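Local coordinates for protein decapping nuclease RAI1 (Candida albicans, PDB 5BUD) that removes the NAD cap from RNA 5' ends and also hydrolyses 5' triphosphate ends, using a divalent metal, and binds and stimulates the exoribonuclease RAT1, at residues A[41-46]-A[230-235]; A[76-81]-A[99-104]; A[124-129]-A[346-351]; A[279-284]-A[292-297]. One frame throughout, in Å; residues are numbered along the deposited sequence.

Contact 1: A[41-46]-A[230-235]; sequences NSLSYY and DYLPDE
Leu43 and Leu232 meet through their methyl branches. CD2 of Leu43 lies 3.8 Å from CD1 of Leu232 and 4.0 Å from its CD2, and the two chains cross at a slant so that one methyl of Leu43 nestles against the fork of its partner. With CG of Leu232 anti to the backbone N (chi1 -174°), that fork is swung over toward segment 41-46. Branched aliphatic side chains suit the place, since they can mesh without any polar group to satisfy.

Beside this pair stands the buried ring of Tyr45, which lies against the backbone of 230-232, with Leu232 N near the ring plane at its edge. Its CD2 is 3.8 Å from Asp230 O and its CE2 is 4.0 Å from Tyr231 CA, while OH reaches past CB of Leu232. A tyrosine serves well here: the ring fills the apolar space and the hydroxyl still finds a polar partner, a water 2.8 Å from Tyr45 OH. The same water accepts the N-H of Leu232 at 3.0 Å, so a single molecule bridges the two segments.

The other side is looser. Asp230 and Tyr231 send their side chains away from segment 41-46, and Tyr231 is exposed. Asp230 OD1 takes the N-H of Tyr231 from above the carboxylate plane, at 2.7 Å, and is also hydrogen-bonded to His242 ND1.

Leu43 and Tyr45 thus pack the start of strand 45-46 and the loop leading into it against the loop that joins strands 217-228 and 243-250, the two strands supplying the metal ligands Glu224, Asp226, Glu245 and Leu246 of a PD-(D/E)XK nuclease core.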
# COMPACT_ATOMS: atom_id res chain seq x y z
N ASN A 41 -5.69 19.43 -2.84
CA ASN A 41 -6.06 19.71 -4.22
C ASN A 41 -5.84 18.55 -5.18
O ASN A 41 -6.37 18.52 -6.30
CB ASN A 41 -5.25 20.92 -4.71
CG ASN A 41 -5.51 22.17 -3.88
OD1 ASN A 41 -4.59 22.96 -3.61
ND2 ASN A 41 -6.76 22.34 -3.44
N SER A 42 -5.01 17.60 -4.77
CA SER A 42 -4.79 16.40 -5.56
C SER A 42 -5.69 15.21 -5.19
O SER A 42 -5.60 14.14 -5.82
CB SER A 42 -3.32 15.97 -5.42
OG SER A 42 -2.50 16.93 -6.01
N LEU A 43 -6.54 15.37 -4.19
CA LEU A 43 -7.51 14.31 -3.82
C LEU A 43 -8.70 14.27 -4.81
O LEU A 43 -9.39 15.28 -4.99
CB LEU A 43 -8.01 14.54 -2.41
CG LEU A 43 -8.99 13.53 -1.78
CD1 LEU A 43 -8.43 12.13 -1.66
CD2 LEU A 43 -9.44 14.02 -0.43
N SER A 44 -8.92 13.13 -5.44
CA SER A 44 -10.14 12.90 -6.23
C SER A 44 -11.30 12.32 -5.39
O SER A 44 -11.10 11.85 -4.27
CB SER A 44 -9.83 11.99 -7.42
OG SER A 44 -9.63 10.62 -7.00
N TYR A 45 -12.49 12.33 -5.96
CA TYR A 45 -13.71 11.91 -5.29
C TYR A 45 -14.39 10.84 -6.13
O TYR A 45 -14.35 10.88 -7.36
CB TYR A 45 -14.64 13.12 -5.07
CG TYR A 45 -13.99 14.13 -4.16
CD1 TYR A 45 -13.06 15.06 -4.65
CD2 TYR A 45 -14.22 14.08 -2.79
CE1 TYR A 45 -12.43 15.95 -3.78
CE2 TYR A 45 -13.60 14.94 -1.93
CZ TYR A 45 -12.70 15.88 -2.43
OH TYR A 45 -12.10 16.69 -1.53
N TYR A 46 -14.99 9.87 -5.46
CA TYR A 46 -15.65 8.77 -6.14
C TYR A 46 -16.94 9.27 -6.79
O TYR A 46 -17.72 9.95 -6.14
CB TYR A 46 -16.01 7.63 -5.14
CG TYR A 46 -16.56 6.43 -5.84
CD1 TYR A 46 -15.73 5.61 -6.57
CD2 TYR A 46 -17.92 6.16 -5.85
CE1 TYR A 46 -16.23 4.51 -7.26
CE2 TYR A 46 -18.43 5.06 -6.55
CZ TYR A 46 -17.57 4.23 -7.23
OH TYR A 46 -18.03 3.14 -7.95
N ASP A 230 -17.17 11.01 -0.48
CA ASP A 230 -18.19 12.07 -0.53
C ASP A 230 -17.54 13.47 -0.35
O ASP A 230 -17.64 14.32 -1.23
CB ASP A 230 -19.22 11.82 0.57
CG ASP A 230 -18.59 11.28 1.83
OD1 ASP A 230 -17.31 11.26 1.91
OD2 ASP A 230 -19.34 10.88 2.76
N TYR A 231 -16.89 13.67 0.79
CA TYR A 231 -16.20 14.94 1.09
C TYR A 231 -15.07 14.63 2.05
O TYR A 231 -15.12 13.61 2.78
CB TYR A 231 -17.16 15.96 1.72
CG TYR A 231 -17.84 15.41 2.94
CD1 TYR A 231 -17.28 15.55 4.20
CD2 TYR A 231 -19.02 14.73 2.83
CE1 TYR A 231 -17.88 15.00 5.31
CE2 TYR A 231 -19.65 14.21 3.93
CZ TYR A 231 -19.06 14.34 5.16
OH TYR A 231 -19.68 13.77 6.24
N LEU A 232 -14.07 15.52 2.08
CA LEU A 232 -12.98 15.43 3.04
C LEU A 232 -13.31 16.29 4.24
O LEU A 232 -13.37 17.50 4.11
CB LEU A 232 -11.68 15.91 2.40
CG LEU A 232 -10.40 15.75 3.23
CD1 LEU A 232 -10.02 14.28 3.34
CD2 LEU A 232 -9.26 16.55 2.61
N PRO A 233 -13.53 15.68 5.41
CA PRO A 233 -13.84 16.55 6.57
C PRO A 233 -12.66 17.40 7.01
O PRO A 233 -11.51 17.01 6.81
CB PRO A 233 -14.21 15.57 7.68
CG PRO A 233 -13.74 14.23 7.21
CD PRO A 233 -13.76 14.26 5.72
N ASP A 234 -12.95 18.53 7.63
CA ASP A 234 -11.91 19.40 8.17
C ASP A 234 -11.41 18.84 9.48
O ASP A 234 -10.29 19.14 9.88
CB ASP A 234 -12.43 20.83 8.40
CG ASP A 234 -12.49 21.67 7.12
OD1 ASP A 234 -11.73 21.42 6.15
OD2 ASP A 234 -13.30 22.60 7.08
N GLU A 235 -12.25 18.05 10.15
CA GLU A 235 -11.93 17.45 11.42
C GLU A 235 -10.82 16.38 11.20
O GLU A 235 -11.02 15.38 10.47
CB GLU A 235 -13.18 16.84 12.05
CG GLU A 235 -14.35 17.79 12.32
CD GLU A 235 -15.09 18.28 11.07
OE1 GLU A 235 -14.98 17.66 10.00
OE2 GLU A 235 -15.78 19.30 11.16
O HOH W 1 -14.13 17.76 0.12

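Contact 2: A[76-81]-A[99-104]; sequences ADFNSL and DIITFR
The ring of Phe103 is the bump of this contact, and Ala76, Phe78 and Leu81 form the hollow that receives it. The methyl CB of Ala76 sits over the middle of one face, 3.5 Å from the ring centroid and only 2° off the normal, a CH-pi contact that a small residue can make so closely because nothing beyond CB gets in the way. On the opposite face Leu81 brings CD2, displaced toward the rim and 3.8 Å from CZ of Phe103. The ring is thus held between a methyl on each side.

Its edge is used as well. Phe103 turns CE1 toward the face of Phe78, with the centroids 5.1 Å apart and the planes at 86°, a T-shaped pair in which CE1 comes within 3.4 Å of CD2 of Phe78. Farther round, CZ of Phe103 lies 3.7 Å from Asp77 O, close to the ring plane. Phe78 in turn fills the next hollow: its CZ meets Ile101 O edge-on at 3.7 Å, and its CE1 faces the branch methyl CG2 of Ile101. The chi1 of Phe78, -114°, lies away from the staggered values and brings the end of the ring to Ile101 and its face to Phe103.

Ala222, on strand 217-228, also packs against both Phe103 and Leu81. Immediately after Phe103, the N-cap of helix 104-112, Arg104 hydrogen-bonds through NH1 to the backbone O of Glu224, a ligand of bound manganese.

Chemically, the start of helix 78-92 is held to strand 100-103 by dispersion and CH-pi contacts, with the carbonyls of Asp77 and Ile101 at ring edges, so its fit probably depends mainly on complementary shape and burial of apolar surface.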
# COMPACT_ATOMS: atom_id res chain seq x y z
N ALA A 76 8.79 3.30 -3.75
CA ALA A 76 8.52 4.15 -2.60
C ALA A 76 9.75 5.06 -2.33
O ALA A 76 10.89 4.60 -2.31
CB ALA A 76 8.18 3.33 -1.38
N ASP A 77 9.47 6.34 -2.12
CA ASP A 77 10.48 7.38 -2.10
C ASP A 77 10.68 7.94 -0.71
O ASP A 77 9.95 8.80 -0.27
CB ASP A 77 10.06 8.49 -3.05
CG ASP A 77 11.12 9.56 -3.18
OD1 ASP A 77 12.26 9.29 -2.82
OD2 ASP A 77 10.81 10.66 -3.64
N PHE A 78 11.69 7.45 0.01
CA PHE A 78 11.92 8.00 1.34
C PHE A 78 12.34 9.46 1.38
O PHE A 78 12.00 10.18 2.34
CB PHE A 78 12.88 7.13 2.16
CG PHE A 78 12.24 6.48 3.35
CD1 PHE A 78 11.96 7.23 4.48
CD2 PHE A 78 11.90 5.16 3.35
CE1 PHE A 78 11.35 6.66 5.59
CE2 PHE A 78 11.31 4.57 4.46
CZ PHE A 78 11.04 5.32 5.57
N ASN A 79 13.09 9.91 0.38
CA ASN A 79 13.47 11.34 0.29
C ASN A 79 12.27 12.23 0.46
O ASN A 79 12.24 13.10 1.33
CB ASN A 79 14.14 11.65 -1.05
CG ASN A 79 14.77 13.03 -1.08
OD1 ASN A 79 14.09 14.03 -1.32
ND2 ASN A 79 16.08 13.09 -0.84
N SER A 80 11.26 12.01 -0.38
CA SER A 80 10.07 12.85 -0.37
C SER A 80 9.26 12.67 0.91
O SER A 80 8.75 13.64 1.44
CB SER A 80 9.21 12.64 -1.63
OG SER A 80 8.67 11.34 -1.73
N LEU A 81 9.21 11.46 1.45
CA LEU A 81 8.48 11.26 2.68
C LEU A 81 9.16 12.03 3.81
O LEU A 81 8.51 12.70 4.58
CB LEU A 81 8.37 9.76 3.02
CG LEU A 81 7.78 9.40 4.41
CD1 LEU A 81 6.40 9.99 4.64
CD2 LEU A 81 7.75 7.89 4.58
N ASP A 99 7.41 4.48 17.02
CA ASP A 99 8.53 3.53 17.07
C ASP A 99 9.07 3.20 15.70
O ASP A 99 10.29 3.01 15.51
CB ASP A 99 8.07 2.28 17.78
CG ASP A 99 7.64 2.58 19.20
OD1 ASP A 99 6.52 2.23 19.57
OD2 ASP A 99 8.43 3.22 19.92
N ILE A 100 8.15 3.11 14.74
CA ILE A 100 8.47 2.70 13.36
C ILE A 100 7.94 3.74 12.37
O ILE A 100 6.84 4.24 12.53
CB ILE A 100 7.86 1.32 13.09
CG1 ILE A 100 8.53 0.28 13.99
CG2 ILE A 100 8.01 0.92 11.63
CD1 ILE A 100 7.97 -1.13 13.81
N ILE A 101 8.73 4.09 11.36
CA ILE A 101 8.24 4.91 10.28
C ILE A 101 8.49 4.18 8.99
O ILE A 101 9.63 3.82 8.69
CB ILE A 101 8.91 6.28 10.28
CG1 ILE A 101 8.49 7.07 11.53
CG2 ILE A 101 8.59 7.07 9.01
CD1 ILE A 101 9.30 8.35 11.70
N THR A 102 7.43 3.95 8.22
CA THR A 102 7.55 3.13 7.03
C THR A 102 6.44 3.35 6.02
O THR A 102 5.60 4.23 6.19
CB THR A 102 7.70 1.61 7.40
OG1 THR A 102 8.16 0.84 6.26
CG2 THR A 102 6.46 1.05 7.96
N PHE A 103 6.48 2.61 4.92
CA PHE A 103 5.39 2.67 3.96
C PHE A 103 4.39 1.53 4.25
O PHE A 103 4.76 0.42 4.68
CB PHE A 103 5.93 2.58 2.54
CG PHE A 103 6.71 3.78 2.13
CD1 PHE A 103 8.08 3.85 2.36
CD2 PHE A 103 6.09 4.84 1.49
CE1 PHE A 103 8.81 4.96 1.96
CE2 PHE A 103 6.81 5.96 1.10
CZ PHE A 103 8.16 6.02 1.34
N ARG A 104 3.11 1.81 4.04
CA ARG A 104 2.06 0.81 4.25
C ARG A 104 2.22 -0.48 3.46
O ARG A 104 1.87 -1.55 3.97
CB ARG A 104 0.67 1.39 3.99
CG ARG A 104 0.31 1.43 2.53
CD ARG A 104 -1.03 0.77 2.23
NE ARG A 104 -1.28 0.97 0.82
CZ ARG A 104 -2.07 1.90 0.28
NH1 ARG A 104 -2.80 2.75 1.02
NH2 ARG A 104 -2.13 1.96 -1.04

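Contact 3: A[124-129]-A[346-351]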
# COMPACT_ATOMS: atom_id res chain seq x y z
N TYR A 124 15.18 -3.16 4.64
CA TYR A 124 16.27 -2.58 5.39
C TYR A 124 15.66 -1.85 6.57
O TYR A 124 14.64 -1.17 6.42
CB TYR A 124 17.05 -1.60 4.48
CG TYR A 124 17.96 -2.24 3.46
CD1 TYR A 124 18.98 -3.12 3.84
CD2 TYR A 124 17.83 -1.93 2.11
CE1 TYR A 124 19.82 -3.68 2.88
CE2 TYR A 124 18.67 -2.47 1.16
CZ TYR A 124 19.66 -3.33 1.54
OH TYR A 124 20.45 -3.83 0.54
N VAL A 125 16.25 -2.04 7.76
CA VAL A 125 15.88 -1.34 8.99
C VAL A 125 17.03 -0.44 9.47
O VAL A 125 18.16 -0.92 9.72
CB VAL A 125 15.60 -2.33 10.11
CG1 VAL A 125 15.11 -1.63 11.35
CG2 VAL A 125 14.59 -3.37 9.67
N VAL A 126 16.75 0.84 9.64
CA VAL A 126 17.77 1.83 9.95
C VAL A 126 17.30 2.59 11.20
O VAL A 126 16.35 3.34 11.14
CB VAL A 126 18.00 2.80 8.78
CG1 VAL A 126 19.03 3.87 9.15
CG2 VAL A 126 18.43 2.05 7.52
N PRO A 127 17.97 2.36 12.35
CA PRO A 127 17.64 3.11 13.55
C PRO A 127 18.20 4.52 13.49
O PRO A 127 19.39 4.71 13.11
CB PRO A 127 18.31 2.33 14.67
CG PRO A 127 18.74 1.03 14.08
CD PRO A 127 18.95 1.29 12.63
N PHE A 128 17.38 5.50 13.87
CA PHE A 128 17.81 6.90 13.88
C PHE A 128 16.90 7.76 14.74
O PHE A 128 15.68 7.69 14.62
CB PHE A 128 17.88 7.47 12.44
CG PHE A 128 18.25 8.92 12.40
CD1 PHE A 128 17.30 9.89 12.14
CD2 PHE A 128 19.54 9.33 12.71
CE1 PHE A 128 17.62 11.23 12.15
CE2 PHE A 128 19.87 10.67 12.72
CZ PHE A 128 18.91 11.63 12.45
N ASP A 129 17.52 8.54 15.62
CA ASP A 129 16.80 9.44 16.50
C ASP A 129 15.70 8.75 17.29
O ASP A 129 14.63 9.30 17.46
CB ASP A 129 16.20 10.59 15.69
CG ASP A 129 15.79 11.76 16.57
OD1 ASP A 129 16.34 11.86 17.69
OD2 ASP A 129 14.92 12.56 16.15
N ILE A 346 24.91 3.21 14.66
CA ILE A 346 26.20 2.78 14.16
C ILE A 346 26.01 1.70 13.08
O ILE A 346 26.92 1.38 12.32
CB ILE A 346 27.07 2.32 15.36
CG1 ILE A 346 28.39 3.08 15.37
CG2 ILE A 346 27.20 0.82 15.46
CD1 ILE A 346 28.19 4.53 15.75
N LYS A 347 24.79 1.17 12.99
CA LYS A 347 24.52 0.14 12.01
C LYS A 347 23.08 0.10 11.52
O LYS A 347 22.24 0.89 11.95
CB LYS A 347 24.96 -1.22 12.53
CG LYS A 347 24.61 -1.54 13.96
CD LYS A 347 25.74 -2.41 14.49
CE LYS A 347 25.30 -3.34 15.59
NZ LYS A 347 26.52 -3.92 16.24
N SER A 348 22.87 -0.80 10.56
CA SER A 348 21.58 -1.04 9.91
C SER A 348 21.41 -2.55 9.75
O SER A 348 22.40 -3.31 9.88
CB SER A 348 21.59 -0.41 8.54
OG SER A 348 21.79 0.97 8.60
N TYR A 349 20.18 -2.96 9.43
CA TYR A 349 19.81 -4.37 9.34
C TYR A 349 18.98 -4.72 8.10
O TYR A 349 18.20 -3.92 7.60
CB TYR A 349 19.00 -4.77 10.58
CG TYR A 349 19.67 -4.34 11.84
CD1 TYR A 349 20.49 -5.22 12.57
CD2 TYR A 349 19.51 -3.05 12.31
CE1 TYR A 349 21.13 -4.80 13.73
CE2 TYR A 349 20.14 -2.63 13.46
CZ TYR A 349 20.94 -3.49 14.17
OH TYR A 349 21.53 -3.01 15.32
N ARG A 350 19.16 -5.96 7.64
CA ARG A 350 18.31 -6.59 6.66
C ARG A 350 17.27 -7.35 7.43
O ARG A 350 17.60 -8.13 8.31
CB ARG A 350 19.07 -7.63 5.85
CG ARG A 350 19.99 -7.08 4.79
CD ARG A 350 20.27 -8.14 3.75
NE ARG A 350 20.23 -7.55 2.43
CZ ARG A 350 21.16 -6.71 1.95
NH1 ARG A 350 22.22 -6.37 2.68
NH2 ARG A 350 21.00 -6.21 0.74
N LEU A 351 16.00 -7.13 7.10
CA LEU A 351 14.91 -7.94 7.61
C LEU A 351 14.43 -8.76 6.42
O LEU A 351 14.05 -8.20 5.41
CB LEU A 351 13.79 -7.05 8.14
CG LEU A 351 12.48 -7.69 8.63
CD1 LEU A 351 12.72 -8.73 9.69
CD2 LEU A 351 11.55 -6.61 9.16
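Tyr124 and Arg350 face each other as an antiparallel non-hydrogen-bonded pair, their side chains lying side by side and pointing the same way. In the next pair, Val125 and Tyr349 exchange both backbone bonds: Val125 N gives to Tyr349 O at 2.7 Å, and Tyr349 N gives back to Val125 O at 2.9 Å.

The side chain of Tyr124 can be followed outward. Its CB is 4.1 Å from Tyr349 O, and with CG anti to the carbonyl carbon (chi1 -76°) the ring is carried toward the side chain of Arg350. CD1 then passes the same carbonyl at the ring's edge and meets the aliphatic CG of Arg350. CE1 reaches the guanidinium, standing 3.4 Å above its plane and over its centre, with the ring and guanidinium planes 71° apart. At the tip, OH lies near NH2 of Arg350, but the modelled separation is too short and the angle too poor to treat the pair as a bond. Arginine suits this spot because its aliphatic CG lies by the ring and its flat guanidinium offers a face to CE1, while its charged end reaches the weak, long ion pairs with Asp137 and Asp366. On this same side Ser348, hydrogen-bonded to Asn370, lies beside Val126.

On the opposite face, Val125, Pro127, Tyr349 and Leu351 meet largely through carbon: CG2 of Val125 touches CB of Leu351 at 4.1 Å, and CG of Pro127 meets the edge of the Tyr349 ring at CE2, 4.0 Å away.

Strand 121-128 thus runs between strand 131-136 and strand 349-354, which pairs in turn with 359-364; helix 367-377 covers the side bearing Tyr124 and Val126 through Leu373.

Contact 4: A[279-284]-A[292-297]; sequences KIIYGF and KNVELF
Strands 279-285 and 291-298 form a beta hairpin, in which Ile280 pairs with Phe297, Tyr282 with Glu295 and Phe284 with Asn293 through their backbones. The Ile280-Phe297 bonds are nearly straight: Ile280 N reaches Phe297 O at 2.9 Å with an angle of 179° at the hydrogen, and Phe297 N returns to Ile280 O at 2.7 Å.

On one face, CG2 of Ile281 presses against CG1 of Val294 at 3.3 Å, tighter than ordinary van der Waals contact. CG1 of Ile281 also meets CD1 of Leu296, which lies against the aliphatic part of Lys279 as well; the lysine makes a cation-pi contact with Trp229. Beta-branched residues suit these extended positions, and Gly283 adds no bulk opposite Val294.

Toward the turn the register slips into a classic beta bulge, where Lys292 and Asn293 both face Phe284. Phe284 O accepts Lys292 N at 2.9 Å and, weakly, Asn293 N. The side chain of Asn293, its CG between the backbone N and carbonyl carbon, folds back so that OD1 lies 3.5 Å from CB of Phe284, with the amide plane nearly parallel to the ring, 15° apart.

On the face of Tyr282 and Phe297 two rings meet obliquely: CD1 of Tyr282 lies 4.0 Å from CE2 of Phe297, and both rings pack against Phe261 of helix 255-275. Strand 279-285 also runs beside strand 243-250, with Tyr282 touching Lys247, probably a substrate-binding residue.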
# COMPACT_ATOMS: atom_id res chain seq x y z
N LYS A 279 -13.64 1.72 3.12
CA LYS A 279 -14.42 1.36 1.94
C LYS A 279 -13.51 0.82 0.83
O LYS A 279 -12.49 1.48 0.46
CB LYS A 279 -15.22 2.59 1.45
CG LYS A 279 -16.43 2.96 2.30
CD LYS A 279 -17.23 4.10 1.67
CE LYS A 279 -18.53 4.37 2.42
NZ LYS A 279 -18.25 4.67 3.82
N ILE A 280 -13.86 -0.35 0.30
CA ILE A 280 -13.21 -0.94 -0.87
C ILE A 280 -14.22 -1.19 -1.97
O ILE A 280 -15.24 -1.87 -1.75
CB ILE A 280 -12.54 -2.29 -0.52
CG1 ILE A 280 -11.64 -2.10 0.68
CG2 ILE A 280 -11.81 -2.85 -1.72
CD1 ILE A 280 -11.05 -3.35 1.26
N ILE A 281 -13.98 -0.63 -3.16
CA ILE A 281 -14.93 -0.73 -4.27
C ILE A 281 -14.26 -1.56 -5.36
O ILE A 281 -13.17 -1.22 -5.82
CB ILE A 281 -15.35 0.66 -4.79
CG1 ILE A 281 -16.07 1.40 -3.67
CG2 ILE A 281 -16.20 0.57 -6.04
CD1 ILE A 281 -16.66 2.74 -4.02
N TYR A 282 -14.91 -2.64 -5.74
CA TYR A 282 -14.47 -3.47 -6.85
C TYR A 282 -15.24 -3.17 -8.11
O TYR A 282 -16.48 -3.13 -8.13
CB TYR A 282 -14.60 -4.97 -6.49
CG TYR A 282 -13.39 -5.52 -5.81
CD1 TYR A 282 -13.20 -5.32 -4.46
CD2 TYR A 282 -12.42 -6.25 -6.51
CE1 TYR A 282 -12.10 -5.83 -3.81
CE2 TYR A 282 -11.30 -6.73 -5.87
CZ TYR A 282 -11.16 -6.50 -4.51
OH TYR A 282 -10.09 -6.97 -3.82
N GLY A 283 -14.50 -2.91 -9.18
CA GLY A 283 -15.07 -2.91 -10.52
C GLY A 283 -14.86 -4.29 -11.13
O GLY A 283 -13.72 -4.69 -11.35
N PHE A 284 -15.96 -5.03 -11.32
CA PHE A 284 -15.93 -6.35 -11.95
C PHE A 284 -16.09 -6.22 -13.47
O PHE A 284 -17.03 -5.60 -13.95
CB PHE A 284 -17.04 -7.25 -11.36
CG PHE A 284 -16.76 -7.67 -9.95
CD1 PHE A 284 -15.77 -8.60 -9.68
CD2 PHE A 284 -17.42 -7.08 -8.89
CE1 PHE A 284 -15.48 -8.97 -8.38
CE2 PHE A 284 -17.14 -7.44 -7.60
CZ PHE A 284 -16.16 -8.37 -7.34
N LYS A 292 -18.78 -4.47 -15.91
CA LYS A 292 -20.11 -5.09 -15.86
C LYS A 292 -20.88 -4.65 -14.62
O LYS A 292 -22.05 -4.35 -14.70
CB LYS A 292 -19.97 -6.60 -15.82
CG LYS A 292 -19.20 -7.18 -17.01
CD LYS A 292 -19.85 -6.83 -18.34
CE LYS A 292 -21.25 -7.40 -18.47
NZ LYS A 292 -21.95 -6.76 -19.61
N ASN A 293 -20.21 -4.62 -13.48
CA ASN A 293 -20.83 -4.11 -12.26
C ASN A 293 -19.79 -3.66 -11.22
O ASN A 293 -18.61 -4.03 -11.29
CB ASN A 293 -21.77 -5.17 -11.66
CG ASN A 293 -21.04 -6.40 -11.19
OD1 ASN A 293 -20.52 -7.16 -11.99
ND2 ASN A 293 -21.00 -6.62 -9.89
N VAL A 294 -20.26 -2.87 -10.26
CA VAL A 294 -19.43 -2.32 -9.22
C VAL A 294 -20.00 -2.69 -7.87
O VAL A 294 -21.21 -2.63 -7.69
CB VAL A 294 -19.34 -0.80 -9.36
CG1 VAL A 294 -18.64 -0.18 -8.17
CG2 VAL A 294 -18.67 -0.46 -10.69
N GLU A 295 -19.15 -3.09 -6.94
CA GLU A 295 -19.58 -3.46 -5.60
C GLU A 295 -18.71 -2.86 -4.50
O GLU A 295 -17.46 -2.99 -4.53
CB GLU A 295 -19.59 -4.99 -5.48
CG GLU A 295 -20.21 -5.49 -4.19
CD GLU A 295 -20.29 -7.01 -4.10
OE1 GLU A 295 -20.03 -7.71 -5.10
OE2 GLU A 295 -20.58 -7.50 -2.99
N LEU A 296 -19.37 -2.22 -3.54
CA LEU A 296 -18.77 -1.70 -2.32
C LEU A 296 -18.69 -2.72 -1.19
O LEU A 296 -19.68 -3.36 -0.87
CB LEU A 296 -19.58 -0.51 -1.83
CG LEU A 296 -19.24 0.14 -0.49
CD1 LEU A 296 -17.83 0.66 -0.44
CD2 LEU A 296 -20.24 1.27 -0.26
N PHE A 297 -17.52 -2.85 -0.58
CA PHE A 297 -17.35 -3.61 0.63
C PHE A 297 -16.92 -2.68 1.74
O PHE A 297 -16.08 -1.78 1.52
CB PHE A 297 -16.26 -4.68 0.47
CG PHE A 297 -16.61 -5.71 -0.57
CD1 PHE A 297 -17.22 -6.90 -0.19
CD2 PHE A 297 -16.33 -5.49 -1.90
CE1 PHE A 297 -17.52 -7.87 -1.15
CE2 PHE A 297 -16.67 -6.43 -2.87
CZ PHE A 297 -17.25 -7.64 -2.49

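From the N terminus, segment 41-46 waits for 230-235, and contact 1 closes a long loop that holds contact 2 nested within it, where 76-81 folds back on 99-104. Segment 124-129 also lies inside that loop, but its partner 346-351 comes much later, so contacts 1 and 3 cross. Contact 4, the local hairpin, follows contact 1 and is nested in the loop of contact 3. Contacts 2 and 3 lie on one side of the chain's centre and contact 4 on the other. Contacts 1 and 4 touch directly, Tyr46 meeting Ile281 and Val294, so the early strand 45-46 is tied to the hairpin that continues the sheet from strand 243-250.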